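Local coordinates for enoyl-CoA hydratase/carnithine racemase (PDB 6SL9), which probably isomerises CoA thioesters in bacterial phenylacetic acid catabolism, as the crotonase-family isomerase PaaG linked to oxepin-CoA formation, at residues A[128-133]-A[158-163]. Residues are numbered along the deposited sequence; the frame is centred on the assembly and turned at random.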
loop_
_atom_site.group_PDB
_atom_site.type_symbol
_atom_site.label_atom_id
_atom_site.label_comp_id
_atom_site.label_asym_id
_atom_site.label_seq_id
_atom_site.Cartn_x
_atom_site.Cartn_y
_atom_site.Cartn_z
ATOM N N PHE A 128 -11.399 13.526 11.482
ATOM C CA PHE A 128 -10.307 12.624 11.866
ATOM C C PHE A 128 -9.031 13.432 12.033
ATOM O O PHE A 128 -8.655 14.184 11.107
ATOM C CB PHE A 128 -10.059 11.569 10.771
ATOM C CG PHE A 128 -11.229 10.651 10.541
ATOM C CD1 PHE A 128 -12.312 11.054 9.776
ATOM C CD2 PHE A 128 -11.256 9.407 11.141
ATOM C CE1 PHE A 128 -13.412 10.224 9.638
ATOM C CE2 PHE A 128 -12.341 8.560 10.951
ATOM C CZ PHE A 128 -13.403 8.983 10.196
ATOM N N THR A 129 -8.352 13.263 13.153
ATOM C CA THR A 129 -7.074 13.983 13.382
ATOM C C THR A 129 -6.116 12.983 14.057
ATOM O O THR A 129 -6.470 12.426 15.082
ATOM C CB THR A 129 -7.322 15.242 14.220
ATOM O OG1 THR A 129 -8.394 16.069 13.746
ATOM C CG2 THR A 129 -6.019 16.005 14.183
ATOM N N THR A 130 -4.936 12.800 13.507
ATOM C CA THR A 130 -4.038 11.817 14.132
ATOM C C THR A 130 -3.670 12.262 15.540
ATOM O O THR A 130 -3.592 11.413 16.430
ATOM C CB THR A 130 -2.817 11.531 13.245
ATOM O OG1 THR A 130 -2.075 12.767 13.103
ATOM C CG2 THR A 130 -3.179 10.922 11.904
ATOM N N ALA A 131 -3.404 13.544 15.754
ATOM C CA ALA A 131 -3.287 14.217 17.066
ATOM C C ALA A 131 -2.037 13.915 17.884
ATOM O O ALA A 131 -1.573 14.823 18.589
ATOM C CB ALA A 131 -4.523 13.945 17.922
ATOM N N PHE A 132 -1.527 12.689 17.851
ATOM C CA PHE A 132 -0.411 12.287 18.739
ATOM C C PHE A 132 0.739 13.294 18.655
ATOM O O PHE A 132 1.318 13.653 19.720
ATOM C CB PHE A 132 0.112 10.896 18.354
ATOM C CG PHE A 132 -0.871 9.799 18.684
ATOM C CD1 PHE A 132 -0.919 9.287 19.949
ATOM C CD2 PHE A 132 -1.666 9.214 17.698
ATOM C CE1 PHE A 132 -1.754 8.251 20.261
ATOM C CE2 PHE A 132 -2.502 8.146 18.013
ATOM C CZ PHE A 132 -2.534 7.695 19.288
ATOM N N VAL A 133 1.116 13.718 17.467
ATOM C CA VAL A 133 2.305 14.581 17.303
ATOM C C VAL A 133 2.118 15.921 18.017
ATOM O O VAL A 133 3.120 16.542 18.397
ATOM C CB VAL A 133 2.670 14.765 15.822
ATOM C CG1 VAL A 133 1.724 15.700 15.105
ATOM C CG2 VAL A 133 4.060 15.227 15.624
ATOM N N GLU A 158 1.991 12.759 5.722
ATOM C CA GLU A 158 1.436 14.115 5.958
ATOM C C GLU A 158 0.512 14.076 7.185
ATOM O O GLU A 158 0.539 14.969 8.030
ATOM C CB GLU A 158 0.675 14.488 4.695
ATOM C CG GLU A 158 0.076 15.871 4.693
ATOM C CD GLU A 158 -0.558 16.256 3.378
ATOM O OE1 GLU A 158 -0.584 15.434 2.396
ATOM O OE2 GLU A 158 -1.029 17.407 3.335
ATOM N N LEU A 159 -0.376 13.078 7.227
ATOM C CA LEU A 159 -1.398 13.040 8.277
ATOM C C LEU A 159 -0.724 12.905 9.632
ATOM O O LEU A 159 -1.240 13.462 10.593
ATOM C CB LEU A 159 -2.381 11.903 8.037
ATOM C CG LEU A 159 -3.540 12.222 7.111
ATOM C CD1 LEU A 159 -3.409 13.204 5.974
ATOM C CD2 LEU A 159 -4.283 10.955 6.813
ATOM N N LEU A 160 0.314 12.091 9.736
ATOM C CA LEU A 160 0.950 11.866 11.031
ATOM C C LEU A 160 1.867 13.011 11.439
ATOM O O LEU A 160 1.866 13.412 12.636
ATOM C CB LEU A 160 1.718 10.534 10.996
ATOM C CG LEU A 160 0.840 9.307 10.961
ATOM C CD1 LEU A 160 1.683 8.114 10.581
ATOM C CD2 LEU A 160 0.145 9.066 12.300
ATOM N N LEU A 161 2.665 13.521 10.524
ATOM C CA LEU A 161 3.679 14.526 10.879
ATOM C C LEU A 161 3.043 15.898 11.059
ATOM O O LEU A 161 3.494 16.630 11.974
ATOM C CB LEU A 161 4.806 14.540 9.846
ATOM C CG LEU A 161 5.603 13.228 9.726
ATOM C CD1 LEU A 161 6.554 13.323 8.544
ATOM C CD2 LEU A 161 6.343 12.849 10.997
ATOM N N LEU A 162 2.018 16.233 10.287
ATOM C CA LEU A 162 1.419 17.560 10.396
ATOM C C LEU A 162 0.096 17.554 11.170
ATOM O O LEU A 162 -0.382 18.620 11.490
ATOM C CB LEU A 162 1.223 18.121 8.988
ATOM C CG LEU A 162 2.512 18.293 8.182
ATOM C CD1 LEU A 162 2.212 18.883 6.818
ATOM C CD2 LEU A 162 3.527 19.138 8.957
ATOM N N SER A 163 -0.527 16.395 11.385
ATOM C CA SER A 163 -1.804 16.273 12.128
ATOM C C SER A 163 -2.854 17.285 11.676
ATOM O O SER A 163 -3.461 17.934 12.516
ATOM C CB SER A 163 -1.565 16.327 13.626
ATOM O OG SER A 163 -2.717 15.998 14.368
HETATM O O HOH W 1 -4.325 13.936 10.861
HETATM O O HOH W 2 0.172 12.523 14.902
#
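The flat group at the centre is the peptide carbonyl of Leu-159: Thr-130 OG1 donates to Leu-159 O over 2.7 Å, 33° out of the carbonyl plane and towards the peptide N, while a water held by Thr-130 N donates from the same face on the CA side; Ser-163 N bonds weakly from the opposite face. With chi1 at 62°, Thr-130 places OG1 between its backbone N and carbonyl carbon; the side chains of Thr-130 and Leu-160 cross at about a right angle, Thr-130 CG2 3.8 Å from Leu-160 CD2. Threonine suits this place, offering both hydroxyl and methyl. A second water donates to Thr-130 OG1 and Leu-160 O and accepts from Val-133 N. A valine at Thr-130 would probably leave Leu-159 O without its hydroxyl donor and that second water less firmly held. Serine is small enough where the chain leaves the helix, and Ser-163 OG accepts from Ala-131 N at 2.9 Å. Beta-branched Val-133 sets CG1, close to its backbone, 3.4 Å from Leu-160 O and against Ser-163 CB. The contact ties the end of helix 153-162 to the loop leaving strand 127-129; Leu-143 and Leu-147 of helix 143-151 pack on Leu-160, and Tyr-205 of the second subunit on Val-133.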